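Local structure of putative phophotriesterase (Proteus mirabilis, 3RHG) at residues 21-26 against 93-98; 40-45 against 59-64; 77-82 against 301-306; 179-184 against 212-217. The protein is a putative amidohydrolase of the phosphotriesterase family that binds two zinc ions per subunit and probably hydrolyses ester bonds. One frame throughout, in Å; residues are numbered along the deposited sequence.

Contact 1 of 4, residues 21-26 against 93-98; sequences LPHEHL and VDATGS. With ZN (zinc ion), chain B.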
loop_
_atom_site.group_PDB
_atom_site.type_symbol
_atom_site.label_atom_id
_atom_site.label_comp_id
_atom_site.label_asym_id
_atom_site.label_seq_id
_atom_site.Cartn_x
_atom_site.Cartn_y
_atom_site.Cartn_z
ATOM N N LEU A 21 17.013 14.213 -4.461
ATOM C CA LEU A 21 16.033 13.820 -3.427
ATOM C C LEU A 21 16.392 14.587 -2.160
ATOM O O LEU A 21 17.444 14.346 -1.554
ATOM C CB LEU A 21 16.110 12.326 -3.165
ATOM C CG LEU A 21 15.687 11.414 -4.323
ATOM C CD1 LEU A 21 15.994 9.923 -3.969
ATOM C CD2 LEU A 21 14.210 11.629 -4.612
ATOM N N PRO A 22 15.528 15.521 -1.760
ATOM C CA PRO A 22 15.859 16.462 -0.668
ATOM C C PRO A 22 15.605 15.966 0.746
ATOM O O PRO A 22 15.954 16.671 1.709
ATOM C CB PRO A 22 14.963 17.681 -0.976
ATOM C CG PRO A 22 13.739 17.047 -1.618
ATOM C CD PRO A 22 14.291 15.895 -2.467
ATOM N N HIS A 23 14.970 14.810 0.905
ATOM C CA HIS A 23 14.724 14.351 2.285
ATOM C C HIS A 23 14.714 12.826 2.364
ATOM O O HIS A 23 13.689 12.193 2.074
ATOM C CB HIS A 23 13.406 14.901 2.866
ATOM C CG HIS A 23 13.190 14.542 4.318
ATOM N ND1 HIS A 23 13.170 15.479 5.333
ATOM C CD2 HIS A 23 12.997 13.338 4.916
ATOM C CE1 HIS A 23 12.965 14.871 6.493
ATOM N NE2 HIS A 23 12.860 13.568 6.272
ATOM N N GLU A 24 15.852 12.251 2.753
ATOM C CA GLU A 24 15.998 10.793 2.856
ATOM C C GLU A 24 16.828 10.500 4.092
ATOM O O GLU A 24 17.401 11.416 4.675
ATOM C CB GLU A 24 16.721 10.242 1.598
ATOM C CG GLU A 24 16.045 10.607 0.298
ATOM C CD GLU A 24 14.686 9.972 0.150
ATOM O OE1 GLU A 24 14.365 8.979 0.870
ATOM O OE2 GLU A 24 13.916 10.473 -0.692
ATOM N N HIS A 25 16.894 9.234 4.489
ATOM C CA HIS A 25 17.869 8.821 5.492
ATOM C C HIS A 25 18.683 7.680 4.952
ATOM O O HIS A 25 18.143 6.620 4.687
ATOM C CB HIS A 25 17.199 8.469 6.829
ATOM C CG HIS A 25 16.360 9.595 7.345
ATOM N ND1 HIS A 25 16.877 10.600 8.130
ATOM C CD2 HIS A 25 15.071 9.935 7.094
ATOM C CE1 HIS A 25 15.933 11.487 8.390
ATOM N NE2 HIS A 25 14.823 11.104 7.780
ATOM N N LEU A 26 19.971 7.926 4.727
ATOM C CA LEU A 26 20.875 6.850 4.313
ATOM C C LEU A 26 21.310 6.017 5.510
ATOM O O LEU A 26 21.240 4.791 5.458
ATOM C CB LEU A 26 22.107 7.389 3.577
ATOM C CG LEU A 26 21.837 7.750 2.107
ATOM C CD1 LEU A 26 20.760 8.842 2.020
ATOM C CD2 LEU A 26 23.127 8.168 1.377
ATOM N N VAL A 93 19.959 13.980 -0.160
ATOM C CA VAL A 93 20.163 14.619 1.143
ATOM C C VAL A 93 19.797 13.652 2.256
ATOM O O VAL A 93 18.684 13.142 2.289
ATOM C CB VAL A 93 19.281 15.888 1.309
ATOM C CG1 VAL A 93 19.490 16.551 2.689
ATOM C CG2 VAL A 93 19.567 16.894 0.204
ATOM N N ASP A 94 20.752 13.401 3.143
ATOM C CA ASP A 94 20.483 12.631 4.349
ATOM C C ASP A 94 20.059 13.624 5.430
ATOM O O ASP A 94 20.866 14.466 5.837
ATOM C CB ASP A 94 21.741 11.889 4.793
ATOM C CG ASP A 94 21.558 11.178 6.117
ATOM O OD1 ASP A 94 21.083 10.039 6.117
ATOM O OD2 ASP A 94 21.926 11.756 7.160
ATOM N N ALA A 95 18.806 13.529 5.873
ATOM C CA ALA A 95 18.209 14.475 6.825
ATOM C C ALA A 95 18.373 14.011 8.278
ATOM O O ALA A 95 17.684 14.509 9.178
ATOM C CB ALA A 95 16.730 14.707 6.493
ATOM N N THR A 96 19.316 13.093 8.510
ATOM C CA THR A 96 19.592 12.606 9.858
ATOM C C THR A 96 20.527 13.605 10.531
ATOM O O THR A 96 21.753 13.487 10.425
ATOM C CB THR A 96 20.251 11.204 9.808
ATOM O OG1 THR A 96 19.545 10.376 8.866
ATOM C CG2 THR A 96 20.216 10.534 11.197
ATOM N N GLY A 97 19.952 14.605 11.206
ATOM C CA GLY A 97 20.722 15.793 11.583
ATOM C C GLY A 97 21.421 15.701 12.925
ATOM O O GLY A 97 22.127 16.634 13.324
ATOM N N SER A 98 21.213 14.589 13.637
ATOM C CA SER A 98 21.630 14.507 15.030
ATOM C C SER A 98 22.163 13.131 15.373
ATOM O O SER A 98 21.737 12.123 14.800
ATOM C CB SER A 98 20.424 14.783 15.937
ATOM O OG SER A 98 20.817 14.695 17.297
HETATM ZN ZN ZN B . 13.110 12.125 7.717
#
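His25 is held at both ring nitrogens. His25 NE2 binds a zinc ion at 2.0 Å, while His25 ND1 gives its proton to Thr96 OG1 at 2.8 Å. That oxygen lies exactly in the imidazole plane, and the bond is nearly straight at 167°. Thr96 is thus a second-shell residue that fixes the rotation of a metal ligand. His23 binds the same zinc through NE2. The methyl of Ala95 lies over one face of its ring, Ala95 CB standing 3.9 Å from the centroid of the His23 ring in a CH-pi contact. Glu166 and Asp294 also bind this zinc, and Asn197 holds His23 ND1. The HxH pair at the end of the first barrel strand is the hallmark of the amidohydrolase superfamily.

The backbones pair in parallel: Val93 N to Leu21 O, Glu24 N to Val93 O, and Ala95 N to Glu24 O at 2.8 Å. Past the last rung, Asp94 OD1 takes over, accepting Leu26 N at 2.8 Å with its anti lone pair. Strand 19-24 thus lies beside strand 89-94, with helix 74-86 against Leu21 and Leu26, and strand 163-168 against Val93 and Ala95.

Contact 2 of 4, residues 40-45 against 59-64; sequences EFSHVL and KYDPYC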
loop_
_atom_site.group_PDB
_atom_site.type_symbol
_atom_site.label_atom_id
_atom_site.label_comp_id
_atom_site.label_asym_id
_atom_site.label_seq_id
_atom_site.Cartn_x
_atom_site.Cartn_y
_atom_site.Cartn_z
ATOM N N GLU A 40 -1.722 -8.541 18.145
ATOM C CA GLU A 40 -1.561 -9.964 18.419
ATOM C C GLU A 40 -0.572 -10.586 17.441
ATOM O O GLU A 40 0.180 -11.491 17.799
ATOM C CB GLU A 40 -2.918 -10.681 18.369
ATOM C CG GLU A 40 -2.872 -12.153 18.814
ATOM C CD GLU A 40 -4.253 -12.733 19.103
ATOM O OE1 GLU A 40 -5.257 -12.015 18.901
ATOM O OE2 GLU A 40 -4.337 -13.908 19.537
ATOM N N PHE A 41 -0.557 -10.085 16.208
ATOM C CA PHE A 41 0.309 -10.672 15.186
ATOM C C PHE A 41 1.759 -10.173 15.255
ATOM O O PHE A 41 2.652 -10.803 14.698
ATOM C CB PHE A 41 -0.259 -10.432 13.780
ATOM C CG PHE A 41 -0.234 -8.992 13.360
ATOM C CD1 PHE A 41 0.943 -8.408 12.909
ATOM C CD2 PHE A 41 -1.385 -8.203 13.434
ATOM C CE1 PHE A 41 0.959 -7.073 12.497
ATOM C CE2 PHE A 41 -1.354 -6.856 13.063
ATOM C CZ PHE A 41 -0.176 -6.300 12.595
ATOM N N SER A 42 1.992 -9.060 15.942
ATOM C CA SER A 42 3.286 -8.363 15.875
ATOM C C SER A 42 4.443 -9.132 16.504
ATOM O O SER A 42 5.599 -8.945 16.128
ATOM C CB SER A 42 3.205 -7.002 16.574
ATOM O OG SER A 42 2.108 -6.238 16.137
ATOM N N HIS A 43 4.142 -9.986 17.472
ATOM C CA HIS A 43 5.183 -10.660 18.247
ATOM C C HIS A 43 6.177 -11.394 17.361
ATOM O O HIS A 43 7.384 -11.444 17.659
ATOM C CB HIS A 43 4.565 -11.640 19.250
ATOM C CG HIS A 43 3.992 -12.873 18.620
ATOM N ND1 HIS A 43 2.717 -12.919 18.096
ATOM C CD2 HIS A 43 4.520 -14.106 18.432
ATOM C CE1 HIS A 43 2.484 -14.127 17.615
ATOM N NE2 HIS A 43 3.561 -14.866 17.805
ATOM N N VAL A 44 5.675 -11.969 16.268
ATOM C CA VAL A 44 6.528 -12.731 15.353
ATOM C C VAL A 44 7.517 -11.852 14.585
ATOM O O VAL A 44 8.511 -12.354 14.055
ATOM C CB VAL A 44 5.716 -13.590 14.338
ATOM C CG1 VAL A 44 4.655 -14.429 15.051
ATOM C CG2 VAL A 44 5.101 -12.720 13.244
ATOM N N LEU A 45 7.245 -10.548 14.529
ATOM C CA LEU A 45 8.087 -9.616 13.763
ATOM C C LEU A 45 9.317 -9.183 14.534
ATOM O O LEU A 45 10.322 -8.776 13.946
ATOM C CB LEU A 45 7.301 -8.347 13.392
ATOM C CG LEU A 45 6.005 -8.529 12.593
ATOM C CD1 LEU A 45 5.280 -7.195 12.455
ATOM C CD2 LEU A 45 6.267 -9.156 11.215
ATOM N N LYS A 59 4.121 -3.387 7.599
ATOM C CA LYS A 59 3.295 -2.294 7.098
ATOM C C LYS A 59 2.257 -1.813 8.111
ATOM O O LYS A 59 1.614 -0.780 7.886
ATOM C CB LYS A 59 2.609 -2.672 5.781
ATOM C CG LYS A 59 3.516 -2.530 4.566
ATOM C CD LYS A 59 2.763 -2.794 3.266
ATOM C CE LYS A 59 3.711 -2.744 2.073
ATOM N NZ LYS A 59 4.491 -1.473 2.006
ATOM N N TYR A 60 2.110 -2.551 9.219
ATOM C CA TYR A 60 1.156 -2.202 10.291
ATOM C C TYR A 60 1.821 -2.002 11.653
ATOM O O TYR A 60 1.265 -1.345 12.522
ATOM C CB TYR A 60 -0.066 -3.172 10.325
ATOM C CG TYR A 60 -0.804 -2.984 9.040
ATOM C CD1 TYR A 60 -1.721 -1.934 8.885
ATOM C CD2 TYR A 60 -0.463 -3.726 7.919
ATOM C CE1 TYR A 60 -2.330 -1.692 7.658
ATOM C CE2 TYR A 60 -1.063 -3.480 6.691
ATOM C CZ TYR A 60 -1.984 -2.465 6.567
ATOM O OH TYR A 60 -2.545 -2.213 5.336
ATOM N N ASP A 61 3.025 -2.551 11.827
ATOM C CA ASP A 61 3.750 -2.383 13.080
ATOM C C ASP A 61 5.242 -2.325 12.784
ATOM O O ASP A 61 6.000 -3.246 13.102
ATOM C CB ASP A 61 3.387 -3.518 14.040
ATOM C CG ASP A 61 3.738 -3.198 15.484
ATOM O OD1 ASP A 61 4.423 -2.179 15.719
ATOM O OD2 ASP A 61 3.339 -3.981 16.378
ATOM N N PRO A 62 5.672 -1.239 12.120
ATOM C CA PRO A 62 7.069 -1.141 11.702
ATOM C C PRO A 62 8.059 -1.053 12.867
ATOM O O PRO A 62 9.190 -1.552 12.763
ATOM C CB PRO A 62 7.102 0.177 10.906
ATOM C CG PRO A 62 5.904 0.976 11.428
ATOM C CD PRO A 62 4.865 -0.088 11.660
ATOM N N TYR A 63 7.639 -0.424 13.962
ATOM C CA TYR A 63 8.568 -0.028 15.022
ATOM C C TYR A 63 8.857 -1.121 16.044
ATOM O O TYR A 63 9.709 -0.933 16.919
ATOM C CB TYR A 63 8.036 1.208 15.756
ATOM C CG TYR A 63 7.899 2.457 14.900
ATOM C CD1 TYR A 63 8.746 2.696 13.819
ATOM C CD2 TYR A 63 6.928 3.410 15.190
ATOM C CE1 TYR A 63 8.628 3.852 13.053
ATOM C CE2 TYR A 63 6.796 4.577 14.428
ATOM C CZ TYR A 63 7.641 4.793 13.361
ATOM O OH TYR A 63 7.487 5.947 12.616
ATOM N N CYS A 64 8.171 -2.257 15.948
ATOM C CA CYS A 64 8.386 -3.354 16.912
ATOM C C CYS A 64 9.518 -4.283 16.468
ATOM O O CYS A 64 9.963 -5.144 17.225
ATOM C CB CYS A 64 7.112 -4.177 17.115
ATOM S SG CYS A 64 6.748 -5.332 15.749
#
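This is a buried loop-to-loop contact beyond the first barrel strand, built from one short polar bond with small apolar touches around it. Segment 40-45 follows strand 19-24, and segment 59-64 follows the short helix 55-58. Both have stretches of helical backbone angles without regular helix bonding. The contact lies away from the metal site, but Tyr63 of the same segment as Asp61 touches the bound benzoic acid.

The polar bond runs from Ser42 OG to Asp61 OD2 at 2.6 Å. The hydroxyl is the donor, and it meets the anti lone pair of OD2, the one turned away from OD1. Asp61 CG is anti to the backbone N (chi1 -162°), which carries the carboxylate across to the serine. Ser42 CB also comes close to the same oxygen.

Cys64 SG fills in beside Ser42 and Leu45. Its chi1 of 77° puts the sulfur between its own backbone N and carbonyl carbon. There Cys64 SG rests 3.9 Å from Leu45 CB and 3.8 Å from Ser42 O. Leu45 CD1 reaches over to Asp61 O at 4.1 Å. Phe41 presents the edge of its ring to Tyr60, with Phe41 CZ 3.9 Å from Tyr60 CB. The tyrosine ring itself leads away. Tyr60 packs on Val270 of the second subunit, and Phe41 on Asn314 of that subunit.

Two backbone amides join the polar pair: Phe38 N bonds to Asp61 OD2, and Tyr39 N bonds to Ser42 OG. OD2 therefore accepts from both a hydroxyl and an amide. These donors would probably stabilise the buried carboxylate in its ionised form.

Contact 3 of 4, residues 77-82 against 301-306; sequences VIFELN and WAKNGG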
loop_
_atom_site.group_PDB
_atom_site.type_symbol
_atom_site.label_atom_id
_atom_site.label_comp_id
_atom_site.label_asym_id
_atom_site.label_seq_id
_atom_site.Cartn_x
_atom_site.Cartn_y
_atom_site.Cartn_z
ATOM N N VAL A 77 22.788 0.073 1.641
ATOM C CA VAL A 77 22.562 1.456 1.193
ATOM C C VAL A 77 23.070 1.703 -0.243
ATOM O O VAL A 77 22.368 2.290 -1.074
ATOM C CB VAL A 77 23.164 2.467 2.207
ATOM C CG1 VAL A 77 23.042 3.912 1.686
ATOM C CG2 VAL A 77 22.473 2.325 3.572
ATOM N N ILE A 78 24.281 1.239 -0.543
ATOM C CA ILE A 78 24.834 1.400 -1.886
ATOM C C ILE A 78 23.983 0.647 -2.910
ATOM O O ILE A 78 23.702 1.163 -3.994
ATOM C CB ILE A 78 26.300 0.950 -1.951
ATOM C CG1 ILE A 78 27.178 1.981 -1.236
ATOM C CG2 ILE A 78 26.741 0.762 -3.399
ATOM C CD1 ILE A 78 28.617 1.564 -1.074
ATOM N N PHE A 79 23.559 -0.572 -2.572
ATOM C CA PHE A 79 22.714 -1.327 -3.473
ATOM C C PHE A 79 21.435 -0.540 -3.796
ATOM O O PHE A 79 21.015 -0.444 -4.942
ATOM C CB PHE A 79 22.369 -2.683 -2.855
ATOM C CG PHE A 79 21.610 -3.582 -3.773
ATOM C CD1 PHE A 79 22.275 -4.317 -4.752
ATOM C CD2 PHE A 79 20.234 -3.706 -3.664
ATOM C CE1 PHE A 79 21.578 -5.152 -5.601
ATOM C CE2 PHE A 79 19.530 -4.551 -4.520
ATOM C CZ PHE A 79 20.205 -5.268 -5.487
ATOM N N GLU A 80 20.824 0.042 -2.774
ATOM C CA GLU A 80 19.585 0.789 -2.964
ATOM C C GLU A 80 19.814 2.090 -3.723
ATOM O O GLU A 80 18.986 2.501 -4.543
ATOM C CB GLU A 80 18.940 1.062 -1.613
ATOM C CG GLU A 80 18.329 -0.201 -1.013
ATOM C CD GLU A 80 17.097 -0.655 -1.783
ATOM O OE1 GLU A 80 16.227 0.207 -2.065
ATOM O OE2 GLU A 80 16.993 -1.870 -2.093
ATOM N N LEU A 81 20.952 2.731 -3.464
ATOM C CA LEU A 81 21.277 3.973 -4.138
ATOM C C LEU A 81 21.498 3.748 -5.626
ATOM O O LEU A 81 21.257 4.637 -6.442
ATOM C CB LEU A 81 22.530 4.588 -3.529
ATOM C CG LEU A 81 22.338 5.355 -2.229
ATOM C CD1 LEU A 81 23.699 5.708 -1.655
ATOM C CD2 LEU A 81 21.473 6.622 -2.471
ATOM N N ASN A 82 21.965 2.561 -5.989
ATOM C CA ASN A 82 22.209 2.288 -7.395
ATOM C C ASN A 82 20.928 2.366 -8.222
ATOM O O ASN A 82 20.966 2.752 -9.396
ATOM C CB ASN A 82 22.972 0.971 -7.588
ATOM C CG ASN A 82 24.437 1.083 -7.167
ATOM O OD1 ASN A 82 24.991 2.183 -7.105
ATOM N ND2 ASN A 82 25.064 -0.053 -6.866
ATOM N N TRP A 301 13.302 -0.254 1.719
ATOM C CA TRP A 301 14.214 -0.583 0.632
ATOM C C TRP A 301 13.515 -1.443 -0.421
ATOM O O TRP A 301 12.740 -2.346 -0.069
ATOM C CB TRP A 301 15.392 -1.375 1.195
ATOM C CG TRP A 301 16.317 -0.576 2.043
ATOM C CD1 TRP A 301 16.477 0.792 2.055
ATOM C CD2 TRP A 301 17.278 -1.101 2.955
ATOM N NE1 TRP A 301 17.471 1.138 2.943
ATOM C CE2 TRP A 301 17.970 -0.006 3.518
ATOM C CE3 TRP A 301 17.595 -2.396 3.381
ATOM C CZ2 TRP A 301 18.978 -0.171 4.477
ATOM C CZ3 TRP A 301 18.600 -2.558 4.315
ATOM C CH2 TRP A 301 19.281 -1.453 4.854
ATOM N N ALA A 302 13.779 -1.172 -1.703
ATOM C CA ALA A 302 13.211 -1.982 -2.790
ATOM C C ALA A 302 13.575 -3.471 -2.704
ATOM O O ALA A 302 12.754 -4.334 -3.041
ATOM C CB ALA A 302 13.606 -1.413 -4.154
ATOM N N LYS A 303 14.792 -3.781 -2.253
ATOM C CA LYS A 303 15.222 -5.178 -2.112
ATOM C C LYS A 303 14.335 -5.947 -1.121
ATOM O O LYS A 303 14.272 -7.187 -1.124
ATOM C CB LYS A 303 16.703 -5.245 -1.691
ATOM C CG LYS A 303 16.990 -4.667 -0.303
ATOM C CD LYS A 303 18.456 -4.267 -0.132
ATOM C CE LYS A 303 19.283 -5.420 0.395
ATOM N NZ LYS A 303 19.127 -6.635 -0.446
ATOM N N ASN A 304 13.659 -5.203 -0.260
ATOM C CA ASN A 304 12.736 -5.809 0.698
ATOM C C ASN A 304 11.276 -5.723 0.278
ATOM O O ASN A 304 10.394 -6.105 1.043
ATOM C CB ASN A 304 12.940 -5.233 2.101
ATOM C CG ASN A 304 14.268 -5.658 2.706
ATOM O OD1 ASN A 304 14.725 -6.786 2.491
ATOM N ND2 ASN A 304 14.917 -4.745 3.426
ATOM N N GLY A 305 11.029 -5.243 -0.948
ATOM C CA GLY A 305 9.661 -5.081 -1.449
ATOM C C GLY A 305 9.046 -3.720 -1.159
ATOM O O GLY A 305 7.854 -3.492 -1.426
ATOM N N GLY A 306 9.850 -2.803 -0.627
ATOM C CA GLY A 306 9.424 -1.416 -0.452
ATOM C C GLY A 306 9.640 -0.681 -1.740
ATOM O O GLY A 306 9.927 -1.312 -2.755
#
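Ala302 N gives a hydrogen bond to Glu80 OE1 at 2.8 Å. The next amide, Lys303 N, gives to Glu80 OE2 at 2.9 Å. Neither donor lies in the carboxylate plane. Ala302 N comes from above it, 37° out, and Lys303 N comes on the syn side, also tilted out.

The glutamate chain turns at chi2 (-70°), and this lays Glu80 CG against Trp301. Glu80 CG sits over the face of the five-membered ring of Trp301, 3.9 Å from its centroid, in a CH-pi contact. The carboxylate plane is only 20° from the indole plane. Val77 CG2 is a looser neighbour of the indole, 4.4 Å from Trp301 CZ2. Phe79 CD2 also meets Lys303 CD at 4.0 Å. The lysine ammonium does not reach Glu80: Lys303 NZ is 5.5 Å from Glu80 OE2.

Within 301-306, Trp301 O accepts Asn304 N and Gly306 N from opposite faces of its plane; these bonds help to hold the turn. Asp53 of the second subunit packs on Lys303, and Glu80 also touches Trp309.

The two amides belong to the first residues of the 3-10 segment 302-304, whose N-terminal dipole end would help to hold the negative charge. A helix-borne acidic side chain that takes up the amides of a loop distant in sequence ties helix 74-86 to the loop after strand 289-291 of the (beta/alpha)8 barrel.

Contact 4 of 4, residues 179-184 against 212-217; sequences NSLRAA and DILLTE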
loop_
_atom_site.group_PDB
_atom_site.type_symbol
_atom_site.label_atom_id
_atom_site.label_comp_id
_atom_site.label_asym_id
_atom_site.label_seq_id
_atom_site.Cartn_x
_atom_site.Cartn_y
_atom_site.Cartn_z
ATOM N N ASN A 179 12.718 26.187 21.291
ATOM C CA ASN A 179 14.055 26.757 21.355
ATOM C C ASN A 179 15.044 26.186 20.325
ATOM O O ASN A 179 15.878 26.918 19.769
ATOM C CB ASN A 179 14.542 26.691 22.776
ATOM C CG ASN A 179 13.868 27.763 23.635
ATOM O OD1 ASN A 179 13.350 28.783 23.103
ATOM N ND2 ASN A 179 13.858 27.556 24.935
ATOM N N SER A 180 14.910 24.896 20.040
ATOM C CA SER A 180 15.662 24.241 18.982
ATOM C C SER A 180 15.340 24.928 17.633
ATOM O O SER A 180 16.235 25.211 16.830
ATOM C CB SER A 180 15.295 22.754 18.957
ATOM O OG SER A 180 15.759 22.108 17.781
ATOM N N LEU A 181 14.067 25.228 17.402
ATOM C CA LEU A 181 13.669 25.941 16.193
ATOM C C LEU A 181 14.322 27.336 16.119
ATOM O O LEU A 181 14.827 27.750 15.061
ATOM C CB LEU A 181 12.144 26.017 16.138
ATOM C CG LEU A 181 11.479 26.397 14.849
ATOM C CD1 LEU A 181 11.784 25.340 13.763
ATOM C CD2 LEU A 181 9.961 26.541 15.101
ATOM N N ARG A 182 14.306 28.071 17.222
ATOM C CA ARG A 182 14.969 29.374 17.244
ATOM C C ARG A 182 16.467 29.259 16.969
ATOM O O ARG A 182 17.039 30.103 16.254
ATOM C CB ARG A 182 14.730 30.091 18.564
ATOM C CG ARG A 182 13.268 30.480 18.762
ATOM C CD ARG A 182 13.077 31.233 20.084
ATOM N NE ARG A 182 11.730 31.763 20.130
ATOM C CZ ARG A 182 10.709 31.175 20.734
ATOM N NH1 ARG A 182 10.881 30.028 21.412
ATOM N NH2 ARG A 182 9.513 31.744 20.663
ATOM N N ALA A 183 17.123 28.259 17.568
ATOM C CA ALA A 183 18.547 28.046 17.302
ATOM C C ALA A 183 18.823 27.771 15.828
ATOM O O ALA A 183 19.799 28.280 15.265
ATOM C CB ALA A 183 19.110 26.895 18.174
ATOM N N ALA A 184 17.973 26.957 15.212
ATOM C CA ALA A 184 18.135 26.650 13.804
ATOM C C ALA A 184 18.008 27.935 12.978
ATOM O O ALA A 184 18.747 28.126 12.007
ATOM C CB ALA A 184 17.083 25.605 13.355
ATOM N N ASP A 212 5.175 31.364 12.559
ATOM C CA ASP A 212 5.185 32.584 13.370
ATOM C C ASP A 212 6.543 32.723 14.070
ATOM O O ASP A 212 7.045 33.826 14.227
ATOM C CB ASP A 212 4.060 32.601 14.401
ATOM C CG ASP A 212 2.703 32.837 13.789
ATOM O OD1 ASP A 212 2.611 33.185 12.587
ATOM O OD2 ASP A 212 1.710 32.681 14.507
ATOM N N ILE A 213 7.135 31.603 14.494
ATOM C CA ILE A 213 8.470 31.675 15.074
ATOM C C ILE A 213 9.543 31.947 14.013
ATOM O O ILE A 213 10.323 32.884 14.154
ATOM C CB ILE A 213 8.804 30.408 15.913
ATOM C CG1 ILE A 213 7.893 30.326 17.164
ATOM C CG2 ILE A 213 10.295 30.374 16.269
ATOM C CD1 ILE A 213 7.888 28.934 17.812
ATOM N N LEU A 214 9.571 31.138 12.943
ATOM C CA LEU A 214 10.661 31.242 11.975
ATOM C C LEU A 214 10.611 32.529 11.184
ATOM O O LEU A 214 11.649 33.140 10.943
ATOM C CB LEU A 214 10.656 30.062 10.991
ATOM C CG LEU A 214 11.012 28.715 11.617
ATOM C CD1 LEU A 214 10.826 27.582 10.582
ATOM C CD2 LEU A 214 12.462 28.762 12.145
ATOM N N LEU A 215 9.411 32.916 10.751
ATOM C CA LEU A 215 9.291 34.049 9.836
ATOM C C LEU A 215 9.040 35.360 10.580
ATOM O O LEU A 215 9.760 36.328 10.380
ATOM C CB LEU A 215 8.206 33.802 8.781
ATOM C CG LEU A 215 8.302 32.461 8.043
ATOM C CD1 LEU A 215 7.194 32.343 6.976
ATOM C CD2 LEU A 215 9.693 32.328 7.398
ATOM N N THR A 216 8.010 35.394 11.426
ATOM C CA THR A 216 7.607 36.633 12.073
ATOM C C THR A 216 8.614 37.035 13.142
ATOM O O THR A 216 9.085 38.173 13.164
ATOM C CB THR A 216 6.183 36.512 12.669
ATOM O OG1 THR A 216 5.294 35.999 11.662
ATOM C CG2 THR A 216 5.664 37.871 13.131
ATOM N N GLU A 217 8.963 36.093 14.011
ATOM C CA GLU A 217 9.857 36.383 15.126
ATOM C C GLU A 217 11.336 36.407 14.711
ATOM O O GLU A 217 12.052 37.391 14.987
ATOM C CB GLU A 217 9.636 35.381 16.278
ATOM C CG GLU A 217 10.567 35.619 17.462
ATOM C CD GLU A 217 10.464 34.555 18.541
ATOM O OE1 GLU A 217 9.488 33.766 18.541
ATOM O OE2 GLU A 217 11.369 34.504 19.401
#
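Two neighbouring helices of the barrel's outer layer, 175-188 and 207-217, pack here. The axes of their short segments approach to 9.7 Å and make a signed crossing angle of -43°.

The apolar part centres on Leu181. With chi1 at -165°, its side chain points away from its own backbone N and sends the branched end between Ile213 and Leu214. Leu181 CG meets Leu214 CD2 at 3.7 Å, and Leu181 CD2 meets Ile213 CG2 at 4.0 Å. The side chains of Leu181 and Leu214 cross at about a right angle.

Toward the exterior, Arg182 and Glu217 form a side-on salt bridge with two nitrogens and two oxygens. Arg182 NE gives to Glu217 OE2 and Arg182 NH2 gives to Glu217 OE1, both at 2.9 Å. OE1 uses its syn lone pair, whereas OE2 is met on the syn side but well out of the carboxylate plane. The two flat groups are turned 45° against each other. Ile213 covers one face of the guanidinium, and Arg182 CG lies 3.9 Å from Ile213 CG2. Asn179 OD1 takes a third guanidinium bond, from Arg182 NH1 at 3.2 Å, within the same helix.

Glu217 N bonds to Asp212 O, five residues back, a wider pi-type turn at the end of its helix. On the barrel side of the helices, Leu181 and Leu214 both rest on Ile198 of strand 195-199. An aliphatic interface over the strand, with a charged pair at the outer side, fits adjacent helices of a (beta/alpha)8 barrel.

How the contacts relate
The contacts sample one (beta/alpha)8 barrel and a loop region beyond its first strand. Contact 1 lies nearest the chain's centre and carries ligands of the metal site. Contact 3 touches it through Leu26 against Val77 and Leu81, their centres about 16 Å apart; helix 74-86 leads directly to strand 89-94, and the segments of the two contacts alternate along the chain. Contact 2 is nested in the loop closed by contact 1, their centres about 25 Å apart. Contacts 2 and 3 both touch the second subunit. Contact 4 follows contact 1 and is nested inside the loop closed by contact 3. Contacts 3 and 4 lie on opposite sides of the chain's centre, their centres about 36 Å apart.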